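Local coordinates for protein ESSC (Geobacillus thermodenitrificans, PDB 5FWH) that serves as a component of the bacterial type VII secretion apparatus, probably as part of an FtsK/SpoIIIE-type ATPase that works in protein export, at residues A[1-7]-A[84-90]; A[8-13]-A[34-39]; A[25-29]-A[39-43]; A[55-59]-A[67-71]. One frame throughout, in Å; residues are numbered along the deposited sequence.

Interaction 1: residues A[1-7]-A[84-90]; sequences MSQLWVL and MTIAWSG
Residues 3-7 and 84-88 pair as neighbouring antiparallel strands, their axes 4.7 Å apart at closest approach and their directions 164° apart, with Trp5-Ala87 and Leu7-Thr85 as hydrogen-bonded pairs. Both strands are central in one sheet of the beta sandwich of this FHA domain, between strands 11-16 and 73-77. Backbone bonds run both ways in each of these two pairs, and Ser89 N donates to Gln3 O.

Leu4, Val6, Ile86 and Trp88 point to one face, the one that packs on Ile24 and Ile26 of the second sheet. Leu4 and Ile86 lie side by side, with Leu4 CD1 3.9 Å from Ile86 CG2. The tip of Ile86 leans the other way as well: its CD1 is 4.0 Å from both CG1 and CG2 of Val6. Val6 CG1 also touches the selenium of Met84, a selenomethionine.

On the other face the indole of Trp5 presents its edge to the neighbouring strand. Its CD1 is 3.4 Å from Ala87 O, near the ring plane. Trp5 NE1 is buried here and has no partner in the model.

Two serine hydroxyls, of Ser2 and Ser89, accept bonds across the pair. Ser89 OG accepts Gln3 N at 3.1 Å in a nearly straight bond (173°). The Trp88 side chain has CG anti to its own N (chi1 -175°), which swings the pyrrole edge to the start of the chain. There Trp88 NE1 donates to Ser2 OG at 3.0 Å, with the hydroxyl oxygen lying in the indole plane.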
loop_
_atom_site.group_PDB
_atom_site.type_symbol
_atom_site.label_atom_id
_atom_site.label_comp_id
_atom_site.label_asym_id
_atom_site.label_seq_id
_atom_site.Cartn_x
_atom_site.Cartn_y
_atom_site.Cartn_z
HETATM N N MSE A 1 -2.818 -5.646 11.662
HETATM C CA MSE A 1 -2.623 -6.404 10.398
HETATM C C MSE A 1 -1.129 -6.502 10.128
HETATM O O MSE A 1 -0.331 -5.688 10.584
HETATM C CB MSE A 1 -3.340 -5.767 9.181
HETATM C CG MSE A 1 -4.845 -5.463 9.331
HETATM SE SE MSE A 1 -6.079 -6.525 8.159
HETATM C CE MSE A 1 -6.924 -5.258 6.885
ATOM N N SER A 2 -0.789 -7.536 9.377
ATOM C CA SER A 2 0.526 -7.816 8.841
ATOM C C SER A 2 0.204 -8.026 7.361
ATOM O O SER A 2 -0.559 -8.942 6.982
ATOM C CB SER A 2 1.058 -9.110 9.466
ATOM O OG SER A 2 2.267 -9.554 8.864
ATOM N N GLN A 3 0.695 -7.132 6.516
ATOM C CA GLN A 3 0.364 -7.263 5.143
ATOM C C GLN A 3 1.611 -7.253 4.275
ATOM O O GLN A 3 2.606 -6.589 4.597
ATOM C CB GLN A 3 -0.593 -6.170 4.741
ATOM C CG GLN A 3 -1.928 -6.320 5.476
ATOM C CD GLN A 3 -2.971 -5.278 5.088
ATOM O OE1 GLN A 3 -4.151 -5.616 4.832
ATOM N NE2 GLN A 3 -2.583 -4.021 5.106
ATOM N N LEU A 4 1.547 -8.044 3.215
ATOM C CA LEU A 4 2.520 -7.870 2.125
ATOM C C LEU A 4 1.870 -7.278 0.939
ATOM O O LEU A 4 0.722 -7.569 0.556
ATOM C CB LEU A 4 3.285 -9.127 1.680
ATOM C CG LEU A 4 2.695 -10.522 1.585
ATOM C CD1 LEU A 4 3.716 -11.397 0.898
ATOM C CD2 LEU A 4 2.382 -11.070 2.962
ATOM N N TRP A 5 2.707 -6.533 0.292
ATOM C CA TRP A 5 2.379 -5.885 -0.936
ATOM C C TRP A 5 3.158 -6.600 -1.956
ATOM O O TRP A 5 4.377 -6.736 -1.810
ATOM C CB TRP A 5 2.843 -4.483 -0.844
ATOM C CG TRP A 5 2.414 -3.861 0.411
ATOM C CD1 TRP A 5 2.732 -4.229 1.724
ATOM C CD2 TRP A 5 1.679 -2.711 0.498
ATOM N NE1 TRP A 5 2.222 -3.357 2.583
ATOM C CE2 TRP A 5 1.505 -2.433 1.866
ATOM C CE3 TRP A 5 1.091 -1.892 -0.445
ATOM C CZ2 TRP A 5 0.768 -1.383 2.303
ATOM C CZ3 TRP A 5 0.379 -0.870 -0.005
ATOM C CH2 TRP A 5 0.232 -0.606 1.363
ATOM N N VAL A 6 2.467 -6.985 -2.992
ATOM C CA VAL A 6 3.058 -7.603 -4.168
ATOM C C VAL A 6 2.826 -6.670 -5.417
ATOM O O VAL A 6 1.732 -6.457 -5.881
ATOM C CB VAL A 6 2.452 -8.975 -4.354
ATOM C CG1 VAL A 6 3.019 -9.678 -5.605
ATOM C CG2 VAL A 6 2.672 -9.775 -3.072
ATOM N N LEU A 7 3.917 -6.108 -5.867
ATOM C CA LEU A 7 3.972 -5.187 -6.940
ATOM C C LEU A 7 4.642 -5.850 -8.144
ATOM O O LEU A 7 5.685 -6.436 -8.018
ATOM C CB LEU A 7 4.778 -3.942 -6.557
ATOM C CG LEU A 7 4.163 -3.168 -5.363
ATOM C CD1 LEU A 7 4.810 -3.612 -4.035
ATOM C CD2 LEU A 7 4.369 -1.660 -5.551
HETATM N N MSE A 84 9.524 -8.121 -9.943
HETATM C CA MSE A 84 8.452 -8.043 -8.923
HETATM C C MSE A 84 8.976 -7.499 -7.601
HETATM O O MSE A 84 10.024 -7.936 -7.154
HETATM C CB MSE A 84 7.831 -9.471 -8.784
HETATM C CG MSE A 84 7.374 -9.791 -7.382
HETATM SE SE MSE A 84 6.485 -11.585 -7.079
HETATM C CE MSE A 84 5.555 -11.861 -8.778
ATOM N N THR A 85 8.243 -6.617 -6.917
ATOM C CA THR A 85 8.672 -6.205 -5.554
ATOM C C THR A 85 7.682 -6.731 -4.481
ATOM O O THR A 85 6.395 -6.777 -4.666
ATOM C CB THR A 85 8.834 -4.659 -5.526
ATOM O OG1 THR A 85 9.887 -4.297 -6.443
ATOM C CG2 THR A 85 9.159 -4.136 -4.142
ATOM N N ILE A 86 8.267 -7.241 -3.397
ATOM C CA ILE A 86 7.475 -7.607 -2.196
ATOM C C ILE A 86 7.916 -6.739 -1.053
ATOM O O ILE A 86 9.143 -6.509 -0.858
ATOM C CB ILE A 86 7.700 -9.046 -1.712
ATOM C CG1 ILE A 86 7.686 -10.044 -2.859
ATOM C CG2 ILE A 86 6.664 -9.389 -0.625
ATOM C CD1 ILE A 86 6.571 -9.873 -3.844
ATOM N N ALA A 87 6.938 -6.234 -0.312
ATOM C CA ALA A 87 7.241 -5.362 0.768
ATOM C C ALA A 87 6.395 -5.860 1.929
ATOM O O ALA A 87 5.325 -6.474 1.718
ATOM C CB ALA A 87 6.859 -3.976 0.380
ATOM N N TRP A 88 6.887 -5.632 3.135
ATOM C CA TRP A 88 6.219 -6.062 4.310
ATOM C C TRP A 88 6.050 -4.883 5.215
ATOM O O TRP A 88 6.980 -4.111 5.411
ATOM C CB TRP A 88 6.996 -7.190 4.942
ATOM C CG TRP A 88 6.344 -7.821 6.116
ATOM C CD1 TRP A 88 5.059 -8.190 6.212
ATOM C CD2 TRP A 88 6.959 -8.165 7.368
ATOM N NE1 TRP A 88 4.812 -8.748 7.438
ATOM C CE2 TRP A 88 5.970 -8.764 8.164
ATOM C CE3 TRP A 88 8.239 -8.018 7.886
ATOM C CZ2 TRP A 88 6.223 -9.230 9.469
ATOM C CZ3 TRP A 88 8.516 -8.505 9.155
ATOM C CH2 TRP A 88 7.503 -9.087 9.949
ATOM N N SER A 89 4.847 -4.767 5.769
ATOM C CA SER A 89 4.458 -3.739 6.733
ATOM C C SER A 89 4.991 -3.950 8.138
ATOM O O SER A 89 4.988 -3.023 8.955
ATOM C CB SER A 89 2.893 -3.776 6.915
ATOM O OG SER A 89 2.491 -4.933 7.722
ATOM N N GLY A 90 5.308 -5.174 8.481
ATOM C CA GLY A 90 5.624 -5.497 9.850
ATOM C C GLY A 90 4.333 -5.866 10.557
ATOM O O GLY A 90 3.235 -5.792 9.987
#

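Interaction 2: residues A[8-13]-A[34-39]; sequences YETYCQ and VTVSSF
The Tyr8 ring is sandwiched: Val36 CG1 lies over one face, 4.0 Å from the centroid, and CB of Tyr11 covers the opposite face. A chi1 of 58° folds the ring back over its own backbone and lays it against Val36. An edge of Tyr8 points toward the face of Phe39 in a T-shaped pair, with centroids 6.0 Å apart and planes at 76°. Phe39 CZ also meets Tyr8 CB. The carboxylate of Glu9 sits at the edge of the Phe39 ring, near its plane.

The contact joins two turns at one end of the FHA beta sandwich. A type II' turn, Tyr8 to Tyr11, closes the hairpin of strands 3-8 and 11-16. A type I turn, Val36 to Phe39, follows the short strand 34-35 of the other sheet. Glu9 takes the positive phi (41°) expected at the second position of a type II' turn. From there its extended side chain reaches Ser38, whose OG donates to Glu9 OE2 at 3.2 Å from above the carboxylate plane.

Gln13 runs alongside Val34, oppositely directed, its OE1 3.6 Å from Val34 CG1. Its amide nitrogen is used twice. NE2 donates to Thr35 O at 3.2 Å, arriving from above the carbonyl plane, and to the phenol oxygen of Tyr8. Both acceptors lie in the amide plane, so the two bonds fix the rotation of the amide. A leucine in place of Gln13 would probably leave Thr35 O and the Tyr8 hydroxyl without this shared donor. The shorter of the two bonds is Gln13 NE2 to Tyr8 OH, 2.8 Å.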
loop_
_atom_site.group_PDB
_atom_site.type_symbol
_atom_site.label_atom_id
_atom_site.label_comp_id
_atom_site.label_asym_id
_atom_site.label_seq_id
_atom_site.Cartn_x
_atom_site.Cartn_y
_atom_site.Cartn_z
ATOM N N TYR A 8 3.991 -5.673 -9.287
ATOM C CA TYR A 8 4.463 -6.195 -10.580
ATOM C C TYR A 8 3.671 -5.485 -11.694
ATOM O O TYR A 8 2.514 -5.027 -11.448
ATOM C CB TYR A 8 4.231 -7.700 -10.633
ATOM C CG TYR A 8 2.787 -8.069 -10.441
ATOM C CD1 TYR A 8 2.222 -8.092 -9.172
ATOM C CD2 TYR A 8 1.980 -8.409 -11.516
ATOM C CE1 TYR A 8 0.935 -8.437 -8.980
ATOM C CE2 TYR A 8 0.656 -8.726 -11.331
ATOM C CZ TYR A 8 0.151 -8.752 -10.051
ATOM O OH TYR A 8 -1.155 -9.065 -9.834
ATOM N N GLU A 9 4.272 -5.375 -12.900
ATOM C CA GLU A 9 3.697 -4.612 -14.004
ATOM C C GLU A 9 3.106 -3.299 -13.458
ATOM O O GLU A 9 3.850 -2.534 -12.864
ATOM C CB GLU A 9 2.690 -5.441 -14.809
ATOM C CG GLU A 9 3.304 -6.754 -15.319
ATOM C CD GLU A 9 2.651 -7.371 -16.569
ATOM O OE1 GLU A 9 2.040 -6.625 -17.403
ATOM O OE2 GLU A 9 2.765 -8.616 -16.737
ATOM N N THR A 10 1.800 -3.078 -13.625
ATOM C CA THR A 10 1.100 -1.869 -13.175
ATOM C C THR A 10 0.073 -2.184 -12.040
ATOM O O THR A 10 -0.962 -1.526 -11.904
ATOM C CB THR A 10 0.359 -1.287 -14.390
ATOM O OG1 THR A 10 -0.491 -2.312 -14.955
ATOM C CG2 THR A 10 1.380 -0.767 -15.434
ATOM N N TYR A 11 0.329 -3.255 -11.294
ATOM C CA TYR A 11 -0.581 -3.754 -10.273
ATOM C C TYR A 11 0.127 -3.764 -8.942
ATOM O O TYR A 11 1.363 -3.836 -8.904
ATOM C CB TYR A 11 -1.033 -5.175 -10.593
ATOM C CG TYR A 11 -1.688 -5.179 -11.954
ATOM C CD1 TYR A 11 -2.902 -4.525 -12.145
ATOM C CD2 TYR A 11 -1.032 -5.740 -13.069
ATOM C CE1 TYR A 11 -3.487 -4.452 -13.421
ATOM C CE2 TYR A 11 -1.604 -5.690 -14.314
ATOM C CZ TYR A 11 -2.825 -5.047 -14.483
ATOM O OH TYR A 11 -3.374 -5.008 -15.710
ATOM N N CYS A 12 -0.685 -3.690 -7.878
ATOM C CA CYS A 12 -0.216 -3.927 -6.539
ATOM C C CYS A 12 -1.320 -4.760 -5.887
ATOM O O CYS A 12 -2.483 -4.319 -5.887
ATOM C CB CYS A 12 -0.069 -2.591 -5.815
ATOM S SG CYS A 12 0.483 -2.698 -4.085
ATOM N N GLN A 13 -0.987 -5.961 -5.435
ATOM C CA GLN A 13 -1.907 -6.780 -4.602
ATOM C C GLN A 13 -1.436 -6.674 -3.174
ATOM O O GLN A 13 -0.220 -6.654 -2.927
ATOM C CB GLN A 13 -1.794 -8.234 -4.929
ATOM C CG GLN A 13 -2.334 -8.581 -6.281
ATOM C CD GLN A 13 -2.486 -10.075 -6.492
ATOM O OE1 GLN A 13 -2.999 -10.820 -5.636
ATOM N NE2 GLN A 13 -2.103 -10.514 -7.678
ATOM N N VAL A 34 -0.987 -15.981 -3.281
ATOM C CA VAL A 34 -1.083 -14.775 -4.121
ATOM C C VAL A 34 -0.785 -15.245 -5.547
ATOM O O VAL A 34 0.268 -15.869 -5.764
ATOM C CB VAL A 34 -0.088 -13.678 -3.641
ATOM C CG1 VAL A 34 -0.033 -12.523 -4.646
ATOM C CG2 VAL A 34 -0.459 -13.132 -2.276
ATOM N N THR A 35 -1.725 -14.985 -6.471
ATOM C CA THR A 35 -1.745 -15.492 -7.872
ATOM C C THR A 35 -1.342 -14.372 -8.823
ATOM O O THR A 35 -2.113 -13.444 -9.033
ATOM C CB THR A 35 -3.180 -15.950 -8.345
ATOM O OG1 THR A 35 -3.746 -16.964 -7.500
ATOM C CG2 THR A 35 -3.163 -16.438 -9.789
ATOM N N VAL A 36 -0.118 -14.439 -9.364
ATOM C CA VAL A 36 0.308 -13.629 -10.494
ATOM C C VAL A 36 0.352 -14.516 -11.739
ATOM O O VAL A 36 1.321 -15.245 -11.968
ATOM C CB VAL A 36 1.712 -13.060 -10.286
ATOM C CG1 VAL A 36 2.065 -12.165 -11.472
ATOM C CG2 VAL A 36 1.800 -12.326 -8.926
ATOM N N SER A 37 -0.690 -14.437 -12.555
ATOM C CA SER A 37 -0.835 -15.363 -13.686
ATOM C C SER A 37 -0.006 -14.977 -14.890
ATOM O O SER A 37 0.297 -15.834 -15.722
ATOM C CB SER A 37 -2.302 -15.488 -14.098
ATOM O OG SER A 37 -2.887 -14.214 -14.033
ATOM N N SER A 38 0.356 -13.706 -14.983
ATOM C CA SER A 38 1.124 -13.246 -16.115
ATOM C C SER A 38 2.609 -13.651 -16.068
ATOM O O SER A 38 3.269 -13.515 -17.098
ATOM C CB SER A 38 0.993 -11.732 -16.240
ATOM O OG SER A 38 1.510 -11.084 -15.086
ATOM N N PHE A 39 3.128 -14.110 -14.905
ATOM C CA PHE A 39 4.511 -14.589 -14.752
ATOM C C PHE A 39 4.642 -16.139 -14.872
ATOM O O PHE A 39 3.706 -16.878 -14.505
ATOM C CB PHE A 39 5.030 -14.179 -13.392
ATOM C CG PHE A 39 5.409 -12.727 -13.262
ATOM C CD1 PHE A 39 4.825 -11.705 -14.046
ATOM C CD2 PHE A 39 6.358 -12.368 -12.321
ATOM C CE1 PHE A 39 5.194 -10.376 -13.882
ATOM C CE2 PHE A 39 6.733 -11.035 -12.161
ATOM C CZ PHE A 39 6.156 -10.039 -12.939
#

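Interaction 3: residues A[25-29]-A[39-43]; sequences VIGNQ and FSFRN
Phe41 and Asn28 bury the most surface here, and their side chains pass alongside each other, oppositely directed. The Phe41 ring lies against the backbone at the end of strand 23-27. Gly27 CA sits over its face, 3.8 Å from the centroid, in a CH-pi contact. Phe41 CE2 approaches Gly27 C to 3.3 Å, so the ring is pressed close to the chain. Phe41 CZ also reaches Ile26 CG2 at 4.3 Å.

Residues 39-43 belong to the loop between strands 34-35 and 46-50, and the contact ties it to a strand of the FHA beta sandwich. The Phe41 ring also meets Met84 of the facing sheet. With an alanine in place of Phe41, the ring against Gly27 is gone, and the loop is likely to sit less firmly on the strand.

Asn28 holds the same loop through its amide, which stands 85° to the Phe41 ring. Its chi1 of 68° swings the amide over toward the loop. Asn28 ND2 donates to a lone pair of Phe39 O at 3.0 Å, in the plane of both groups.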
loop_
_atom_site.group_PDB
_atom_site.type_symbol
_atom_site.label_atom_id
_atom_site.label_comp_id
_atom_site.label_asym_id
_atom_site.label_seq_id
_atom_site.Cartn_x
_atom_site.Cartn_y
_atom_site.Cartn_z
ATOM N N VAL A 25 2.892 -18.812 -0.460
ATOM C CA VAL A 25 3.518 -18.943 -1.755
ATOM C C VAL A 25 2.798 -18.033 -2.761
ATOM O O VAL A 25 1.517 -17.934 -2.822
ATOM C CB VAL A 25 3.618 -20.407 -2.251
ATOM C CG1 VAL A 25 2.269 -21.089 -2.209
ATOM C CG2 VAL A 25 4.212 -20.465 -3.673
ATOM N N ILE A 26 3.659 -17.355 -3.503
ATOM C CA ILE A 26 3.285 -16.489 -4.564
ATOM C C ILE A 26 3.733 -17.219 -5.752
ATOM O O ILE A 26 4.953 -17.504 -5.896
ATOM C CB ILE A 26 4.071 -15.134 -4.542
ATOM C CG1 ILE A 26 3.898 -14.453 -3.197
ATOM C CG2 ILE A 26 3.699 -14.227 -5.746
ATOM C CD1 ILE A 26 4.931 -13.369 -2.937
ATOM N N GLY A 27 2.780 -17.423 -6.646
ATOM C CA GLY A 27 2.961 -18.158 -7.865
ATOM C C GLY A 27 1.879 -17.806 -8.855
ATOM O O GLY A 27 1.228 -16.770 -8.707
ATOM N N ASN A 28 1.709 -18.646 -9.885
ATOM C CA ASN A 28 0.767 -18.410 -11.021
ATOM C C ASN A 28 -0.448 -19.358 -11.175
ATOM O O ASN A 28 -1.185 -19.319 -12.171
ATOM C CB ASN A 28 1.556 -18.352 -12.332
ATOM C CG ASN A 28 2.161 -19.684 -12.728
ATOM O OD1 ASN A 28 1.834 -20.710 -12.167
ATOM N ND2 ASN A 28 2.998 -19.667 -13.735
ATOM N N GLN A 29 -0.662 -20.183 -10.168
ATOM C CA GLN A 29 -1.868 -21.008 -10.033
ATOM C C GLN A 29 -2.905 -20.318 -9.184
ATOM O O GLN A 29 -2.565 -19.547 -8.323
ATOM C CB GLN A 29 -1.510 -22.299 -9.325
ATOM C CG GLN A 29 -0.299 -23.063 -9.869
ATOM C CD GLN A 29 -0.333 -23.309 -11.372
ATOM O OE1 GLN A 29 -1.407 -23.448 -11.995
ATOM N NE2 GLN A 29 0.864 -23.377 -11.970
ATOM N N PHE A 39 3.128 -14.110 -14.905
ATOM C CA PHE A 39 4.511 -14.589 -14.752
ATOM C C PHE A 39 4.642 -16.139 -14.872
ATOM O O PHE A 39 3.706 -16.878 -14.505
ATOM C CB PHE A 39 5.030 -14.179 -13.392
ATOM C CG PHE A 39 5.409 -12.727 -13.262
ATOM C CD1 PHE A 39 4.825 -11.705 -14.046
ATOM C CD2 PHE A 39 6.358 -12.368 -12.321
ATOM C CE1 PHE A 39 5.194 -10.376 -13.882
ATOM C CE2 PHE A 39 6.733 -11.035 -12.161
ATOM C CZ PHE A 39 6.156 -10.039 -12.939
ATOM N N SER A 40 5.822 -16.587 -15.319
ATOM C CA SER A 40 6.266 -17.996 -15.502
ATOM C C SER A 40 6.655 -18.759 -14.214
ATOM O O SER A 40 6.373 -19.959 -14.053
ATOM C CB SER A 40 7.547 -17.980 -16.400
ATOM O OG SER A 40 8.689 -17.243 -15.820
ATOM N N PHE A 41 7.416 -18.051 -13.367
ATOM C CA PHE A 41 8.070 -18.596 -12.186
ATOM C C PHE A 41 8.985 -19.795 -12.555
ATOM O O PHE A 41 9.024 -20.813 -11.838
ATOM C CB PHE A 41 7.025 -18.956 -11.097
ATOM C CG PHE A 41 6.271 -17.770 -10.572
ATOM C CD1 PHE A 41 6.858 -16.928 -9.633
ATOM C CD2 PHE A 41 5.021 -17.473 -11.057
ATOM C CE1 PHE A 41 6.189 -15.821 -9.167
ATOM C CE2 PHE A 41 4.345 -16.379 -10.611
ATOM C CZ PHE A 41 4.921 -15.545 -9.662
ATOM N N ARG A 42 9.726 -19.648 -13.653
ATOM C CA ARG A 42 10.660 -20.673 -14.069
ATOM C C ARG A 42 11.850 -20.801 -13.101
ATOM O O ARG A 42 12.370 -21.871 -12.928
ATOM C CB ARG A 42 11.127 -20.450 -15.485
ATOM C CG ARG A 42 11.202 -21.761 -16.255
ATOM C CD ARG A 42 11.684 -21.563 -17.693
ATOM N NE ARG A 42 11.059 -20.374 -18.272
ATOM C CZ ARG A 42 9.788 -20.291 -18.663
ATOM N NH1 ARG A 42 8.961 -21.343 -18.593
ATOM N NH2 ARG A 42 9.335 -19.135 -19.145
ATOM N N ASN A 43 12.253 -19.735 -12.431
ATOM C CA ASN A 43 13.143 -19.935 -11.255
ATOM C C ASN A 43 12.364 -20.130 -9.902
ATOM O O ASN A 43 12.738 -19.594 -8.857
ATOM C CB ASN A 43 14.345 -18.916 -11.182
ATOM C CG ASN A 43 13.948 -17.425 -11.333
ATOM O OD1 ASN A 43 12.789 -17.034 -11.180
ATOM N ND2 ASN A 43 14.961 -16.574 -11.617
#

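Interaction 4: residues A[55-59]-A[67-71]; sequences STLAV and GELKP
Backbone hydrogen bonds join Leu57 to Leu69 in both directions, Leu57 N to Leu69 O at 2.9 Å and Leu69 N to Leu57 O at 2.8 Å. Val59 N donates to Gly67 O, and the return bond from Gly67 N to Val59 O is weak. Glu68 CA, in the non-hydrogen-bonded pair with Ala58, adds a CA-H...O contact to Leu57 O at 3.1 Å.

One side-chain bond strengthens the open end. A chi1 of 174° carries Thr56 OG1 across to the partner strand, where it donates to Leu69 O at 2.7 Å from above the carbonyl plane. Leu69 O thus accepts two donors, since Leu57 N comes to it in the carbonyl plane. Next to this bond, Pro71 CD lies 3.6 Å from Ser55 O. The Glu68 side chain crosses Thr56, and its carboxylate is bonded to Gln65.

The apolar contacts lie on the face of Leu57, Val59 and Leu69, which turns toward the core. Val59 CG2 meets Leu69 CD1 at 3.7 Å, the two side chains crossing at a slant. Leu57 and Leu69 stand next to each other on this face, CB to CB at 4.3 Å.

The whole is an antiparallel beta hairpin of strands 57-60 and 65-69, at one margin of a sheet of the FHA sandwich.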
loop_
_atom_site.group_PDB
_atom_site.type_symbol
_atom_site.label_atom_id
_atom_site.label_comp_id
_atom_site.label_asym_id
_atom_site.label_seq_id
_atom_site.Cartn_x
_atom_site.Cartn_y
_atom_site.Cartn_z
ATOM N N SER A 55 9.466 -11.865 14.121
ATOM C CA SER A 55 10.228 -10.647 13.865
ATOM C C SER A 55 10.482 -10.380 12.362
ATOM O O SER A 55 10.297 -9.251 11.913
ATOM C CB SER A 55 11.557 -10.677 14.629
ATOM O OG SER A 55 12.339 -11.819 14.283
ATOM N N THR A 56 10.879 -11.402 11.593
ATOM C CA THR A 56 11.179 -11.213 10.177
ATOM C C THR A 56 10.546 -12.271 9.268
ATOM O O THR A 56 10.087 -13.301 9.738
ATOM C CB THR A 56 12.697 -11.121 9.962
ATOM O OG1 THR A 56 12.971 -11.073 8.565
ATOM C CG2 THR A 56 13.408 -12.300 10.544
ATOM N N LEU A 57 10.501 -11.996 7.957
ATOM C CA LEU A 57 10.002 -12.950 6.973
ATOM C C LEU A 57 11.146 -13.492 6.181
ATOM O O LEU A 57 11.996 -12.752 5.727
ATOM C CB LEU A 57 9.006 -12.292 6.027
ATOM C CG LEU A 57 7.548 -12.209 6.462
ATOM C CD1 LEU A 57 7.401 -11.944 7.936
ATOM C CD2 LEU A 57 6.831 -11.156 5.639
ATOM N N ALA A 58 11.172 -14.797 5.986
ATOM C CA ALA A 58 12.212 -15.386 5.172
ATOM C C ALA A 58 11.605 -15.438 3.766
ATOM O O ALA A 58 10.426 -15.751 3.603
ATOM C CB ALA A 58 12.554 -16.744 5.675
ATOM N N VAL A 59 12.408 -15.027 2.799
ATOM C CA VAL A 59 12.047 -15.020 1.420
ATOM C C VAL A 59 12.927 -16.067 0.753
ATOM O O VAL A 59 14.180 -16.011 0.786
ATOM C CB VAL A 59 12.232 -13.654 0.698
ATOM C CG1 VAL A 59 11.795 -13.791 -0.770
ATOM C CG2 VAL A 59 11.378 -12.552 1.311
ATOM N N GLY A 67 16.559 -13.625 0.723
ATOM C CA GLY A 67 16.454 -12.440 1.572
ATOM C C GLY A 67 15.677 -12.676 2.850
ATOM O O GLY A 67 15.158 -13.761 3.119
ATOM N N GLU A 68 15.641 -11.648 3.663
ATOM C CA GLU A 68 14.750 -11.623 4.786
ATOM C C GLU A 68 14.172 -10.259 4.796
ATOM O O GLU A 68 14.887 -9.326 4.489
ATOM C CB GLU A 68 15.511 -11.847 6.073
ATOM C CG GLU A 68 16.251 -13.154 6.087
ATOM C CD GLU A 68 16.817 -13.493 7.456
ATOM O OE1 GLU A 68 16.586 -12.701 8.428
ATOM O OE2 GLU A 68 17.484 -14.560 7.549
ATOM N N LEU A 69 12.898 -10.129 5.133
ATOM C CA LEU A 69 12.278 -8.870 5.186
ATOM C C LEU A 69 11.999 -8.531 6.636
ATOM O O LEU A 69 11.373 -9.304 7.383
ATOM C CB LEU A 69 10.956 -8.855 4.374
ATOM C CG LEU A 69 11.084 -9.077 2.878
ATOM C CD1 LEU A 69 9.744 -9.409 2.301
ATOM C CD2 LEU A 69 11.703 -7.828 2.210
ATOM N N LYS A 70 12.429 -7.344 7.017
ATOM C CA LYS A 70 12.085 -6.766 8.291
ATOM C C LYS A 70 10.889 -5.891 8.061
ATOM O O LYS A 70 10.510 -5.602 6.915
ATOM C CB LYS A 70 13.253 -5.941 8.849
ATOM C CG LYS A 70 14.528 -6.753 8.994
ATOM C CD LYS A 70 15.574 -6.114 9.915
ATOM C CE LYS A 70 15.721 -4.596 9.747
ATOM N NZ LYS A 70 16.119 -4.165 8.374
ATOM N N PRO A 71 10.240 -5.497 9.153
ATOM C CA PRO A 71 9.151 -4.566 9.017
ATOM C C PRO A 71 9.519 -3.322 8.189
ATOM O O PRO A 71 10.639 -2.780 8.326
ATOM C CB PRO A 71 8.861 -4.203 10.472
ATOM C CG PRO A 71 9.161 -5.483 11.202
ATOM C CD PRO A 71 10.416 -5.924 10.558
#

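In the fold
All four contacts lie in the N-terminal beta sandwich. Interaction 1 sits in the middle of one sheet, and strand 11-16 of interaction 2 is the neighbour of its strand 3-8. Interactions 2, 3 and 4 all reach the other sheet. Along the chain all three fall between the two segments of interaction 1. The segments of interactions 2 and 3 alternate along the chain and share Phe39, with centres about 10 Å apart; interaction 4 follows them, its centre about 20 Å from that of interaction 3. Strand 84-88 packs at one end, through Met84, on the loop after strand 34-35 and at the other, through Trp88, on the 57-60/65-69 hairpin.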